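PDB 5I2A: diol-dehydratase from Roseburia inulinivorans, which is a B12-independent glycyl radical enzyme that probably acts as a lyase dehydrating 1,2-propanediol. Local coordinates for residues A[398-402]-A[403-407]; A[757-760]-A[761-765]; A[585-588]-A[589-593]. One frame throughout, in Å; residues are numbered along the deposited sequence.

Contact 1: residues A[398-402]-A[403-407]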
# COMPACT_ATOMS: atom_id res chain seq x y z
N ALA A 398 -10.97 -44.34 -19.17
CA ALA A 398 -10.72 -44.62 -20.58
C ALA A 398 -12.05 -44.71 -21.35
O ALA A 398 -12.15 -44.23 -22.47
CB ALA A 398 -9.90 -45.90 -20.74
N GLU A 399 -13.05 -45.30 -20.71
CA GLU A 399 -14.39 -45.35 -21.29
C GLU A 399 -14.95 -43.96 -21.55
O GLU A 399 -15.58 -43.72 -22.58
CB GLU A 399 -15.35 -46.11 -20.36
CG GLU A 399 -15.12 -47.62 -20.33
CD GLU A 399 -15.80 -48.30 -19.14
OE1 GLU A 399 -15.54 -49.51 -18.92
OE2 GLU A 399 -16.58 -47.64 -18.43
N LEU A 400 -14.73 -43.04 -20.62
CA LEU A 400 -15.16 -41.67 -20.81
C LEU A 400 -14.40 -41.03 -21.96
O LEU A 400 -14.99 -40.37 -22.80
CB LEU A 400 -14.99 -40.84 -19.54
CG LEU A 400 -15.56 -39.43 -19.60
CD1 LEU A 400 -17.06 -39.45 -19.80
CD2 LEU A 400 -15.20 -38.66 -18.33
N THR A 401 -13.09 -41.23 -22.00
CA THR A 401 -12.28 -40.64 -23.06
C THR A 401 -12.74 -41.13 -24.44
O THR A 401 -12.79 -40.37 -25.40
CB THR A 401 -10.79 -40.94 -22.86
OG1 THR A 401 -10.38 -40.47 -21.58
CG2 THR A 401 -9.95 -40.27 -23.94
N ARG A 402 -13.10 -42.41 -24.51
CA ARG A 402 -13.57 -43.02 -25.74
C ARG A 402 -14.81 -42.31 -26.30
O ARG A 402 -15.00 -42.28 -27.51
CB ARG A 402 -13.86 -44.51 -25.51
CG ARG A 402 -14.34 -45.28 -26.73
CD ARG A 402 -15.20 -46.43 -26.24
NE ARG A 402 -14.46 -47.65 -26.16
CZ ARG A 402 -14.76 -48.70 -25.41
NH1 ARG A 402 -15.81 -48.70 -24.58
NH2 ARG A 402 -13.98 -49.75 -25.47
N THR A 403 -15.64 -41.72 -25.44
CA THR A 403 -16.82 -41.01 -25.94
C THR A 403 -16.45 -39.80 -26.79
O THR A 403 -17.30 -39.25 -27.47
CB THR A 403 -17.75 -40.50 -24.82
OG1 THR A 403 -17.12 -39.41 -24.14
CG2 THR A 403 -18.13 -41.63 -23.83
N GLY A 404 -15.19 -39.37 -26.73
CA GLY A 404 -14.77 -38.20 -27.50
C GLY A 404 -14.89 -36.87 -26.77
O GLY A 404 -14.51 -35.82 -27.30
N ILE A 405 -15.40 -36.91 -25.54
CA ILE A 405 -15.61 -35.70 -24.76
C ILE A 405 -14.29 -35.06 -24.28
O ILE A 405 -14.29 -33.92 -23.81
CB ILE A 405 -16.52 -35.99 -23.56
CG1 ILE A 405 -17.16 -34.71 -23.03
CG2 ILE A 405 -15.78 -36.76 -22.47
CD1 ILE A 405 -18.15 -34.94 -21.93
N GLY A 406 -13.17 -35.78 -24.41
CA GLY A 406 -11.87 -35.23 -24.09
C GLY A 406 -11.50 -35.34 -22.62
O GLY A 406 -10.50 -34.79 -22.19
N LEU A 407 -12.32 -36.07 -21.87
CA LEU A 407 -12.17 -36.20 -20.43
C LEU A 407 -11.94 -37.65 -20.00
O LEU A 407 -12.30 -38.58 -20.72
CB LEU A 407 -13.42 -35.65 -19.72
CG LEU A 407 -13.83 -34.20 -20.01
CD1 LEU A 407 -15.14 -33.88 -19.29
CD2 LEU A 407 -12.73 -33.22 -19.57
O HOH W 1 -12.02 -37.80 -26.06
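Leu-400 and Thr-403 meet at the C-terminal end of helix 391-402, the connecting helix of a beta-alpha-beta crossover between the parallel strands 380-385 and 409-412. Thr-403 folds back on the last turn: its OG1 sits between its own backbone N and carbonyl carbon (chi1 72°) and donates to Leu-400 O at 2.7 Å. This hydroxyl lies in the carbonyl plane, whereas Thr-403 N approaches the same oxygen from above that plane, at 3.0 Å. Two donors from one residue thus grip a single carbonyl, and OG1 in turn accepts a weak bond from Ile-405 N.

At Gly-404 the chain leaves helical geometry with a positive phi of 91°, a value at which a CB would press against the preceding carbonyl oxygen. The loop then passes along Leu-400. Leu-407 runs beside it, pointing the same way, with its CB 3.8 Å from Leu-400 CD2, while Ile-405 CG2 comes within 3.9 Å of Leu-400 CG. Ile-368 of helix 362-374 also touches Leu-400. Next to this apolar group, Thr-401 OG1 bonds to Leu-407 O at 2.8 Å; Ala-397 O competes for the same hydroxyl proton, and Tyr-410 OH of strand 409-412 is a further partner. Thr-401 O receives Gly-404 N at 2.9 Å and a second hydrogen bond from a water, whose oxygen accepts from Gly-406 N at 2.9 Å.

Contact 2: residues A[757-760]-A[761-765]; sequences MKMH and PTAMA
With its CG turned anti to the backbone N (chi1 -171°), His-760 places its ring over the start of the following turn, and Thr-762 answers with a chi1 of 51° that swings OG1 toward the imidazole. ND1 is the meeting point. The backbone N of Thr-762 donates to it at 3.1 Å in a nearly straight bond (168°), somewhat tilted from the ring plane, and Thr-762 OG1 lies 2.8 Å from the same ND1 in a hydrogen bond whose donor may be either atom. Pro-761 CD sits over one face of the imidazole, toward its rim, in a CH-pi contact 3.5 Å from the ring centroid. Ring rotation is therefore restrained both by the bonds at ND1 and by the proline.

These residues form a type I beta turn, 760-763, closed by Ala-763 N on His-760 O at 2.9 Å, the first of consecutive i to i+3 bonds. It leads from strand 756-759 into helix 766-781, within a beta-alpha-beta crossover to the parallel strand 787-792. Nearer the strand, the side chain of Met-759 bends about CB-CG and again about CG-SD, which brings CE to 3.8 Å from Ala-763 CB. Asp-794 and Glu-838 also touch the His-760 side chain.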
# COMPACT_ATOMS: atom_id res chain seq x y z
N MET A 757 -2.96 -35.42 -27.66
CA MET A 757 -2.93 -36.42 -28.72
C MET A 757 -4.34 -36.69 -29.25
O MET A 757 -5.31 -36.64 -28.51
CB MET A 757 -2.27 -37.70 -28.22
CG MET A 757 -2.05 -38.75 -29.29
SD MET A 757 -1.13 -40.19 -28.73
CE MET A 757 0.55 -39.58 -28.74
N LYS A 758 -4.45 -36.95 -30.55
CA LYS A 758 -5.75 -37.29 -31.14
C LYS A 758 -5.74 -38.73 -31.64
O LYS A 758 -4.86 -39.13 -32.41
CB LYS A 758 -6.11 -36.30 -32.26
CG LYS A 758 -7.44 -36.60 -32.98
CD LYS A 758 -7.94 -35.41 -33.82
CE LYS A 758 -6.93 -35.06 -34.89
NZ LYS A 758 -7.33 -33.90 -35.73
N MET A 759 -6.71 -39.52 -31.19
CA MET A 759 -6.84 -40.92 -31.59
C MET A 759 -8.00 -41.09 -32.52
O MET A 759 -9.05 -40.48 -32.32
CB MET A 759 -7.07 -41.85 -30.38
CG MET A 759 -6.24 -41.53 -29.15
SD MET A 759 -4.51 -41.68 -29.51
CE MET A 759 -4.42 -43.44 -29.85
N HIS A 760 -7.84 -41.93 -33.53
CA HIS A 760 -8.99 -42.38 -34.28
C HIS A 760 -9.81 -43.27 -33.35
O HIS A 760 -9.25 -43.99 -32.54
CB HIS A 760 -8.56 -43.14 -35.53
CG HIS A 760 -9.69 -43.44 -36.45
ND1 HIS A 760 -10.51 -44.53 -36.29
CD2 HIS A 760 -10.19 -42.74 -37.51
CE1 HIS A 760 -11.45 -44.52 -37.22
NE2 HIS A 760 -11.28 -43.44 -37.97
N PRO A 761 -11.15 -43.20 -33.42
CA PRO A 761 -11.99 -43.99 -32.51
C PRO A 761 -11.70 -45.50 -32.53
O PRO A 761 -11.89 -46.15 -31.49
CB PRO A 761 -13.41 -43.70 -33.01
CG PRO A 761 -13.31 -42.31 -33.57
CD PRO A 761 -11.93 -42.22 -34.20
N THR A 762 -11.22 -46.03 -33.65
CA THR A 762 -10.90 -47.45 -33.72
C THR A 762 -9.81 -47.83 -32.73
O THR A 762 -9.74 -48.97 -32.28
CB THR A 762 -10.45 -47.87 -35.13
OG1 THR A 762 -9.42 -46.99 -35.58
CG2 THR A 762 -11.64 -47.81 -36.11
N ALA A 763 -8.95 -46.88 -32.38
CA ALA A 763 -7.88 -47.16 -31.42
C ALA A 763 -8.43 -47.53 -30.05
O ALA A 763 -7.79 -48.25 -29.31
CB ALA A 763 -6.91 -45.95 -31.31
N MET A 764 -9.63 -47.06 -29.72
CA MET A 764 -10.19 -47.29 -28.39
C MET A 764 -11.19 -48.45 -28.33
O MET A 764 -11.72 -48.77 -27.27
CB MET A 764 -10.88 -46.02 -27.89
CG MET A 764 -10.09 -44.77 -28.15
SD MET A 764 -8.94 -44.48 -26.82
CE MET A 764 -10.06 -43.99 -25.54
N ALA A 765 -11.46 -49.06 -29.47
CA ALA A 765 -12.54 -50.05 -29.56
C ALA A 765 -12.29 -51.28 -28.68
O ALA A 765 -11.20 -51.83 -28.65
CB ALA A 765 -12.74 -50.46 -31.03

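Contact 3: residues A[585-588]-A[589-593]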
# COMPACT_ATOMS: atom_id res chain seq x y z
N LYS A 585 15.71 -14.79 -46.17
CA LYS A 585 14.90 -14.14 -47.18
C LYS A 585 13.69 -15.03 -47.53
O LYS A 585 12.58 -14.53 -47.70
CB LYS A 585 15.78 -13.82 -48.39
CG LYS A 585 15.12 -13.13 -49.55
CD LYS A 585 14.49 -11.79 -49.25
CE LYS A 585 14.19 -11.05 -50.55
NZ LYS A 585 13.30 -11.88 -51.43
N ALA A 586 13.88 -16.35 -47.57
CA ALA A 586 12.76 -17.26 -47.79
C ALA A 586 11.68 -17.09 -46.71
O ALA A 586 10.49 -17.08 -47.01
CB ALA A 586 13.24 -18.71 -47.85
N LEU A 587 12.11 -16.96 -45.46
CA LEU A 587 11.17 -16.75 -44.36
C LEU A 587 10.40 -15.44 -44.54
O LEU A 587 9.17 -15.41 -44.39
CB LEU A 587 11.91 -16.76 -43.01
CG LEU A 587 12.56 -18.10 -42.63
CD1 LEU A 587 13.41 -17.95 -41.38
CD2 LEU A 587 11.51 -19.20 -42.42
N GLU A 588 11.10 -14.37 -44.88
CA GLU A 588 10.46 -13.09 -45.10
C GLU A 588 9.38 -13.18 -46.18
O GLU A 588 8.34 -12.55 -46.06
CB GLU A 588 11.50 -12.03 -45.50
CG GLU A 588 12.45 -11.64 -44.38
CD GLU A 588 13.59 -10.75 -44.86
OE1 GLU A 588 13.78 -10.63 -46.09
OE2 GLU A 588 14.29 -10.16 -44.01
N MET A 589 9.64 -13.99 -47.20
CA MET A 589 8.73 -14.14 -48.34
C MET A 589 7.78 -15.35 -48.21
O MET A 589 7.18 -15.78 -49.21
CB MET A 589 9.54 -14.26 -49.63
CG MET A 589 10.37 -13.04 -49.97
SD MET A 589 9.31 -11.61 -50.21
CE MET A 589 8.10 -12.25 -51.35
N ASN A 590 7.64 -15.88 -47.00
CA ASN A 590 6.73 -17.00 -46.75
C ASN A 590 6.97 -18.17 -47.71
O ASN A 590 6.03 -18.78 -48.20
CB ASN A 590 5.27 -16.54 -46.84
CG ASN A 590 4.31 -17.52 -46.18
OD1 ASN A 590 4.68 -18.26 -45.28
ND2 ASN A 590 3.06 -17.52 -46.65
N TYR A 591 8.24 -18.46 -47.96
CA TYR A 591 8.65 -19.56 -48.82
C TYR A 591 8.07 -19.44 -50.25
O TYR A 591 7.92 -20.44 -50.94
CB TYR A 591 8.22 -20.89 -48.19
CG TYR A 591 8.95 -21.27 -46.91
CD1 TYR A 591 10.27 -21.69 -46.95
CD2 TYR A 591 8.30 -21.26 -45.69
CE1 TYR A 591 10.94 -22.06 -45.79
CE2 TYR A 591 8.96 -21.64 -44.52
CZ TYR A 591 10.28 -22.04 -44.58
OH TYR A 591 10.95 -22.42 -43.44
N GLY A 592 7.75 -18.22 -50.66
CA GLY A 592 7.14 -17.99 -51.96
C GLY A 592 5.67 -18.39 -52.04
O GLY A 592 5.13 -18.50 -53.13
N LYS A 593 5.02 -18.60 -50.90
CA LYS A 593 3.63 -19.05 -50.91
C LYS A 593 2.62 -17.91 -50.89
O LYS A 593 1.41 -18.15 -50.85
CB LYS A 593 3.37 -19.98 -49.71
CG LYS A 593 4.31 -21.17 -49.62
CD LYS A 593 3.95 -22.24 -50.64
CE LYS A 593 4.93 -23.40 -50.58
NZ LYS A 593 4.45 -24.57 -51.38
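Ala-586 O is gripped by two backbone N-H groups from beyond the helix end: Tyr-591 N donates to it at 2.8 Å in a nearly straight bond (167°), and Met-589 N adds a weak bond. The chief acceptor for Met-589 N is Lys-585 O, at 3.0 Å, the last of the regular helical bonds here. Asn-590 N closes on Leu-587 O at 3.1 Å, coming from well above the carbonyl plane. Together the Tyr-591 to Ala-586 and Asn-590 to Leu-587 bonds define a Schellman motif, with Asn-590 as the C-prime residue at a positive phi of 52°. Tyr-591 and Gly-592 also have positive phi, and the chain continues through a type I' beta turn, Met-589 to Gly-592, closed by Gly-592 N on Met-589 O at 2.9 Å.

Tyr-591 lies beside Leu-587, both side chains pointing the same way, and its OH stands 3.4 Å from Leu-587 CD2, while Ala-586 CB lies more loosely against the ring. The same hydroxyl bonds to Thr-709 O, which holds the far end of the ring. Lys-585 and Met-589 run alongside each other in the same manner: the lysine chain bends at chi2 (59°) and again at its end, bringing NZ to 3.5 Å from Met-589 CG. NZ finds its polar partner in Tyr-643 OH.

The motif ends helix 580-588 and begins the loop to helix 597-613. Helix 637-651 packs against it, with Tyr-643 touching Ala-586 and Met-589, Ile-650 touching Tyr-591, and His-647 stacked on the tyrosine ring, while Asn-590 OD1 accepts from Ala-715 N in a neighbouring loop.

Overall arrangement
All three contacts are partly buried, but contact 1 has four buried touching residues and no exposed one, whereas contacts 2 and 3 include exposed residues such as Thr-762, Lys-585 and Glu-588. Contacts 1 and 2, their centres about 10 Å apart, belong to crossovers of the same mixed sheet; Arg-402 NH2 probably bonds to Met-764 O, linking the pyruvate formate lyase-like and glycine radical ranges of the chain. Contact 3 stands apart in a helical region, its nearest atoms about 22 Å from contact 2. Contacts 1 and 3 both end helices, one with a threonine hydroxyl and a glycine, the other with main-chain bonds between its two segments, whereas contact 2 starts from a strand and relies on an imidazole.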